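Local coordinates for protein japanin (Rhipicephalus appendiculatus, PDB 4BOE) that modulates the host immune response as a salivary tick lipocalin, blocking dendritic cell differentiation from monocytes, and carries cholesterol in its pocket, at residues 47-50 against 51-55; 120-123 against 124-127; 145-148 against 149-152. All coordinates share one frame; numbering follows the deposited sequence.

Contact 1 of 3, residues 47-50 against 51-55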
# COMPACT_ATOMS: atom_id res chain seq x y z
N TYR A 47 -4.13 3.08 -9.60
CA TYR A 47 -4.22 4.48 -9.17
C TYR A 47 -4.77 5.33 -10.28
O TYR A 47 -4.94 4.85 -11.39
CB TYR A 47 -2.85 5.02 -8.71
CG TYR A 47 -1.76 4.96 -9.75
CD1 TYR A 47 -1.07 3.78 -9.98
CD2 TYR A 47 -1.40 6.09 -10.47
CE1 TYR A 47 -0.06 3.71 -10.95
CE2 TYR A 47 -0.39 6.04 -11.42
CZ TYR A 47 0.29 4.86 -11.65
OH TYR A 47 1.28 4.79 -12.61
N VAL A 48 -5.10 6.55 -9.97
CA VAL A 48 -5.50 7.53 -10.97
C VAL A 48 -4.41 8.62 -11.03
O VAL A 48 -3.85 9.02 -10.02
CB VAL A 48 -6.94 8.12 -10.81
CG1 VAL A 48 -7.97 7.01 -10.81
CG2 VAL A 48 -7.08 8.97 -9.56
N PHE A 49 -4.08 9.05 -12.24
CA PHE A 49 -3.19 10.18 -12.47
C PHE A 49 -4.15 11.25 -12.98
O PHE A 49 -4.84 11.04 -13.96
CB PHE A 49 -2.09 9.83 -13.47
CG PHE A 49 -1.07 10.94 -13.57
CD1 PHE A 49 -0.09 11.09 -12.60
CD2 PHE A 49 -1.07 11.80 -14.66
CE1 PHE A 49 0.84 12.12 -12.70
CE2 PHE A 49 -0.16 12.84 -14.74
CZ PHE A 49 0.80 12.99 -13.78
N THR A 50 -4.32 12.31 -12.22
CA THR A 50 -5.32 13.31 -12.52
C THR A 50 -4.91 14.44 -13.45
O THR A 50 -5.79 15.15 -13.90
CB THR A 50 -5.85 13.91 -11.22
OG1 THR A 50 -4.75 14.34 -10.44
CG2 THR A 50 -6.68 12.94 -10.44
N PHE A 51 -3.65 14.57 -13.81
CA PHE A 51 -3.26 15.67 -14.68
C PHE A 51 -3.27 15.30 -16.17
O PHE A 51 -2.55 14.40 -16.59
CB PHE A 51 -1.89 16.22 -14.25
CG PHE A 51 -1.54 17.50 -14.94
CD1 PHE A 51 -2.02 18.71 -14.47
CD2 PHE A 51 -0.74 17.50 -16.08
CE1 PHE A 51 -1.69 19.90 -15.10
CE2 PHE A 51 -0.40 18.69 -16.70
CZ PHE A 51 -0.87 19.89 -16.21
N ASP A 52 -4.11 16.02 -16.95
CA ASP A 52 -4.24 15.89 -18.40
C ASP A 52 -4.60 14.47 -18.86
O ASP A 52 -4.14 13.97 -19.88
CB ASP A 52 -2.97 16.42 -19.06
CG ASP A 52 -3.14 17.01 -20.46
OD1 ASP A 52 -4.28 17.07 -20.94
OD2 ASP A 52 -2.12 17.47 -21.03
N THR A 53 -5.46 13.83 -18.09
CA THR A 53 -5.89 12.46 -18.33
C THR A 53 -7.40 12.45 -18.16
O THR A 53 -7.93 13.20 -17.36
CB THR A 53 -5.18 11.53 -17.30
OG1 THR A 53 -3.77 11.75 -17.32
CG2 THR A 53 -5.40 10.05 -17.57
N GLU A 54 -8.09 11.62 -18.94
CA GLU A 54 -9.54 11.52 -18.87
C GLU A 54 -9.98 10.97 -17.49
O GLU A 54 -9.31 10.09 -16.95
CB GLU A 54 -10.10 10.69 -20.03
CG GLU A 54 -9.91 11.35 -21.38
CD GLU A 54 -10.70 12.63 -21.63
OE1 GLU A 54 -11.50 13.04 -20.76
OE2 GLU A 54 -10.51 13.21 -22.72
N PRO A 55 -11.03 11.54 -16.90
CA PRO A 55 -11.46 11.22 -15.52
C PRO A 55 -11.83 9.75 -15.22
O PRO A 55 -11.79 9.38 -14.05
CB PRO A 55 -12.65 12.16 -15.29
CG PRO A 55 -13.16 12.50 -16.62
CD PRO A 55 -11.99 12.45 -17.56

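Contact 2 of 3, residues 120-123 against 124-127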
# COMPACT_ATOMS: atom_id res chain seq x y z
N LEU A 120 -11.15 -2.87 2.73
CA LEU A 120 -12.45 -2.17 2.64
C LEU A 120 -13.12 -1.95 3.98
O LEU A 120 -13.85 -0.98 4.13
CB LEU A 120 -13.44 -2.92 1.74
CG LEU A 120 -14.59 -2.06 1.19
CD1 LEU A 120 -14.07 -1.04 0.15
CD2 LEU A 120 -15.68 -2.93 0.60
N LYS A 121 -12.89 -2.84 4.95
CA LYS A 121 -13.45 -2.74 6.28
C LYS A 121 -13.18 -1.39 6.96
O LYS A 121 -14.02 -0.92 7.72
CB LYS A 121 -12.90 -3.89 7.12
CG LYS A 121 -13.43 -3.98 8.52
CD LYS A 121 -12.78 -5.13 9.22
CE LYS A 121 -13.34 -5.31 10.61
NZ LYS A 121 -12.90 -6.58 11.22
N TYR A 122 -12.00 -0.78 6.72
CA TYR A 122 -11.64 0.46 7.38
C TYR A 122 -11.49 1.67 6.49
O TYR A 122 -11.00 2.68 6.99
CB TYR A 122 -10.32 0.23 8.13
CG TYR A 122 -10.31 -0.93 9.11
CD1 TYR A 122 -11.34 -1.09 10.04
CD2 TYR A 122 -9.16 -1.69 9.29
CE1 TYR A 122 -11.30 -2.10 11.01
CE2 TYR A 122 -9.08 -2.66 10.30
CZ TYR A 122 -10.16 -2.88 11.13
OH TYR A 122 -10.12 -3.86 12.10
N VAL A 123 -11.88 1.64 5.20
CA VAL A 123 -11.63 2.79 4.31
C VAL A 123 -12.31 4.09 4.75
O VAL A 123 -11.74 5.18 4.59
CB VAL A 123 -11.90 2.52 2.80
CG1 VAL A 123 -10.92 1.52 2.23
CG2 VAL A 123 -13.34 2.11 2.52
N ASP A 124 -13.51 4.01 5.30
CA ASP A 124 -14.21 5.24 5.73
C ASP A 124 -13.96 5.57 7.22
O ASP A 124 -14.47 6.57 7.70
CB ASP A 124 -15.73 5.11 5.47
CG ASP A 124 -16.39 3.89 6.12
OD1 ASP A 124 -15.66 2.93 6.47
OD2 ASP A 124 -17.64 3.91 6.30
N ARG A 125 -13.27 4.69 7.97
CA ARG A 125 -13.03 4.90 9.38
C ARG A 125 -11.90 4.04 9.88
O ARG A 125 -12.08 2.87 10.19
CB ARG A 125 -14.29 4.70 10.26
CG ARG A 125 -15.40 3.78 9.72
CD ARG A 125 -15.04 2.31 9.51
NE ARG A 125 -16.23 1.57 9.04
CZ ARG A 125 -16.48 0.28 9.24
NH1 ARG A 125 -15.62 -0.49 9.91
NH2 ARG A 125 -17.60 -0.27 8.76
N ILE A 126 -10.73 4.66 10.00
CA ILE A 126 -9.54 3.99 10.50
C ILE A 126 -9.74 3.79 12.00
O ILE A 126 -10.03 4.76 12.67
CB ILE A 126 -8.26 4.86 10.22
CG1 ILE A 126 -8.10 5.21 8.69
CG2 ILE A 126 -7.00 4.18 10.76
CD1 ILE A 126 -7.80 4.06 7.79
N PRO A 127 -9.56 2.57 12.54
CA PRO A 127 -9.67 2.39 14.00
C PRO A 127 -8.64 3.30 14.74
O PRO A 127 -7.55 3.54 14.21
CB PRO A 127 -9.34 0.91 14.19
CG PRO A 127 -9.66 0.28 12.90
CD PRO A 127 -9.33 1.29 11.85
O HOH W 1 -15.57 0.61 5.26

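Contact 3 of 3, residues 145-148 against 149-152. With MPD ((4S)-2-methyl-2,4-pentanediol), chain E.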
# COMPACT_ATOMS: atom_id res chain seq x y z
N PRO A 145 -7.31 11.13 2.64
CA PRO A 145 -8.75 11.27 2.94
C PRO A 145 -9.63 10.37 2.08
O PRO A 145 -9.29 10.06 0.94
CB PRO A 145 -9.03 12.74 2.66
CG PRO A 145 -8.02 13.15 1.64
CD PRO A 145 -6.82 12.23 1.78
N PHE A 146 -10.74 9.93 2.64
CA PHE A 146 -11.73 9.11 1.92
C PHE A 146 -12.33 9.86 0.74
O PHE A 146 -12.66 11.04 0.85
CB PHE A 146 -12.84 8.64 2.86
CG PHE A 146 -13.88 7.78 2.16
CD1 PHE A 146 -13.63 6.44 1.90
CD2 PHE A 146 -15.11 8.31 1.79
CE1 PHE A 146 -14.59 5.66 1.25
CE2 PHE A 146 -16.07 7.52 1.17
CZ PHE A 146 -15.80 6.20 0.90
N ASP A 147 -12.44 9.17 -0.40
CA ASP A 147 -13.03 9.75 -1.60
C ASP A 147 -13.89 8.68 -2.30
O ASP A 147 -13.37 7.66 -2.75
CB ASP A 147 -11.92 10.28 -2.52
CG ASP A 147 -12.42 11.21 -3.61
OD1 ASP A 147 -13.60 11.10 -3.99
OD2 ASP A 147 -11.61 12.02 -4.12
N GLU A 148 -15.23 8.91 -2.33
CA GLU A 148 -16.24 8.03 -2.97
C GLU A 148 -15.89 7.69 -4.41
O GLU A 148 -16.19 6.61 -4.88
CB GLU A 148 -17.62 8.75 -3.02
CG GLU A 148 -18.34 8.93 -1.70
CD GLU A 148 -19.49 9.95 -1.71
OE1 GLU A 148 -19.90 10.38 -2.81
OE2 GLU A 148 -19.96 10.31 -0.61
N ARG A 149 -15.28 8.63 -5.11
CA ARG A 149 -14.91 8.49 -6.52
C ARG A 149 -13.82 7.45 -6.81
O ARG A 149 -13.66 7.05 -7.96
CB ARG A 149 -14.51 9.88 -7.07
CG ARG A 149 -15.66 10.91 -7.03
CD ARG A 149 -15.22 12.30 -7.44
NE ARG A 149 -14.26 12.86 -6.48
CZ ARG A 149 -13.40 13.85 -6.74
NH1 ARG A 149 -13.38 14.43 -7.94
NH2 ARG A 149 -12.55 14.26 -5.81
N CYS A 150 -13.07 7.00 -5.78
CA CYS A 150 -12.00 6.02 -5.92
C CYS A 150 -12.47 4.55 -5.94
O CYS A 150 -11.64 3.64 -5.92
CB CYS A 150 -10.94 6.25 -4.84
SG CYS A 150 -10.09 7.84 -5.00
N TYR A 151 -13.78 4.33 -6.00
CA TYR A 151 -14.37 2.99 -5.95
C TYR A 151 -15.24 2.67 -7.14
O TYR A 151 -15.85 3.59 -7.69
CB TYR A 151 -15.23 2.88 -4.69
CG TYR A 151 -14.40 3.06 -3.46
CD1 TYR A 151 -13.67 2.00 -2.93
CD2 TYR A 151 -14.21 4.32 -2.90
CE1 TYR A 151 -12.85 2.17 -1.83
CE2 TYR A 151 -13.34 4.51 -1.83
CZ TYR A 151 -12.67 3.43 -1.30
OH TYR A 151 -11.80 3.62 -0.28
N PRO A 152 -15.35 1.36 -7.51
CA PRO A 152 -16.24 0.95 -8.61
C PRO A 152 -17.70 1.43 -8.37
O PRO A 152 -18.15 1.51 -7.22
CB PRO A 152 -16.14 -0.58 -8.59
CG PRO A 152 -14.83 -0.87 -7.99
CD PRO A 152 -14.56 0.22 -7.01
C1 MPD E . -9.94 5.89 2.38
C2 MPD E . -8.62 5.51 1.83
O2 MPD E . -7.80 6.70 1.92
CM MPD E . -8.00 4.43 2.69
C3 MPD E . -8.73 4.95 0.37
C4 MPD E . -9.48 5.81 -0.77
O4 MPD E . -10.84 6.11 -0.45
C5 MPD E . -8.76 7.09 -1.15

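Contact 1 of 3, residues 47-50 against 51-55
Phe49 and Phe51 flank the point where strand 40-49 of the lipocalin beta-barrel ends and the surface loop towards strand 59-66 begins. Their side chains run side by side and point the same way, because each ring carbon CG lies opposite its own backbone N (chi1 -172° and -170°) and only Thr50 separates the two. The rings do not stack: the apolar approach is made by one rim atom, Phe49 CE2, which comes within 3.8 Å of Phe51 CB, while the Phe51 ring itself leads off from the strand end. The same Phe49 CE2 lies 3.4 Å from Phe51 O, set obliquely to the aromatic plane.

The loop then folds back toward Phe49. Asp52 adopts a left-handed backbone conformation, and this reversal delivers Thr53 to the strand end, where its side chain crosses that of Phe49 at about a right angle. Thr53 OG1 sits at the edge of the Phe49 ring, in its plane, 3.8 Å from CD2, and Thr53 CB rests 3.4 Å from Phe49 O. No hydrogen bond joins 47-50 to 51-55, so this side of the turn is held by van der Waals contact.

Thr50 is tied to the loop residue Asn25: its OG1 is hydrogen-bonded to Asn25 O, and its backbone is paired with Asn25 too. The side chain of Phe49 is about 7 Å from that of Glu23, which binds cholesterol, and about 9 Å from the sterol itself, which places the contact near the ligand site without lining it. Within the loop, Thr53 OG1 donates to Phe51 O at 3.0 Å, reaching it from well above the carbonyl plane, 57° out of it.

Contact 2 of 3, residues 120-123 against 124-127
Pro127 CG lies over one face of the Tyr122 ring; on the opposite face Lys121 CB stands off, 4.3 Å above the plane and toward the rim. The second flat group, the Arg125 guanidinium, has Lys121 O over a face, with a bound water farther out over the same face. Tyr122 and Arg125 are the first and last members of a type I beta turn, in the surface segment between barrel strand 114-118 and helix 128-137.

Pro127 makes a CH-pi contact, its CG 3.5 Å from the Tyr122 ring centroid and only 16° off the normal. Lys121 O is 2.7 Å from Arg125 NH1, but the angle is too poor for a hydrogen bond. Arg125 N donates to Tyr122 O at 3.2 Å (145°) to close the turn. The bend at chi2 (63°) folds the Arg125 chain back over the turn, where Arg125 NE forms a salt bridge with Asp124 OD1 at 3.0 Å.

Pro127 occupies the N-cap position of helix 128-137, so its ring on Tyr122 joins the turn to the helix start. Ile126 packs on Ala15 of strand 12-18, its CD1 passing 3.6 Å from Tyr122 O. The water, 2.6 Å from both Leu120 O and Asp124 OD1, joins the residues ahead of the turn to a side chain within it.

Contact 3 of 3, residues 145-148 against 149-152
Asp147 and Arg149 form a local salt bridge across a short 3-10 turn, in the C-terminal segment that follows strand 141-143 and crosses the outside of the lipocalin barrel. The guanidinium grips the carboxylate side-on with two nitrogens: Arg149 NE to Asp147 OD1 at 3.1 Å and Arg149 NH2 to Asp147 OD2 at 3.0 Å. Each oxygen offers its syn lone pair, yet the two planes are 32° apart, so the pairing is twisted. A bend in the arginine chain (chi3 -65°) brings its end round to Asp147.

Asp147 OD1 takes a second bond, from Arg149 N at 3.2 Å, which arrives from above the carboxylate plane; this closes an Asx turn. The backbone adds the i to i+3 bond of the 3-10 turn, Cys150 N donating to Asp147 O at 3.1 Å, followed by a weak bond from Tyr151 N to Glu148 O. With both carboxylate oxygens engaged, the aspartate is held against rotation and probably favoured in its charged form.

Phe146, before the turn, and Tyr151, after it, lie with planes 27° apart but slid so far that they scarcely overlap; Phe146 CE1 touches Tyr151 CE2 at 3.5 Å. Asp147 O lies at the edge of the Tyr151 ring, near its plane, 3.3 Å from CE2. Cys150 ties the turn to strand 26-37 through its disulfide with Cys28, and Cys150 O accepts from Lys30 NZ. A methylpentanediol, probably from the crystallisation liquor, lies beside the turn: its O4 is hydrogen-bonded to Tyr151 OH at 2.7 Å and weakly to Asp147 N.

The three contacts follow in series along the chain, each closing before the next opens. Contacts 2 and 3 have centres 12 Å apart and touch directly: Val123 CB lies 3.3 Å from Tyr151 OH, and Phe146 packs on the same valine. Both also meet Tyr13 of strand 12-18, so both pack against this barrel strand. Contact 1 is about 14 Å from contact 3 between centres, with nearest atoms about 6 Å apart, and about 25 Å from contact 2. Strand 26-37 bridges the gap: it pairs with strand 40-49, and its Cys28 both touches Val48 and holds Cys150. The C-terminal segment is thus bound to the barrel wall between the other two contacts.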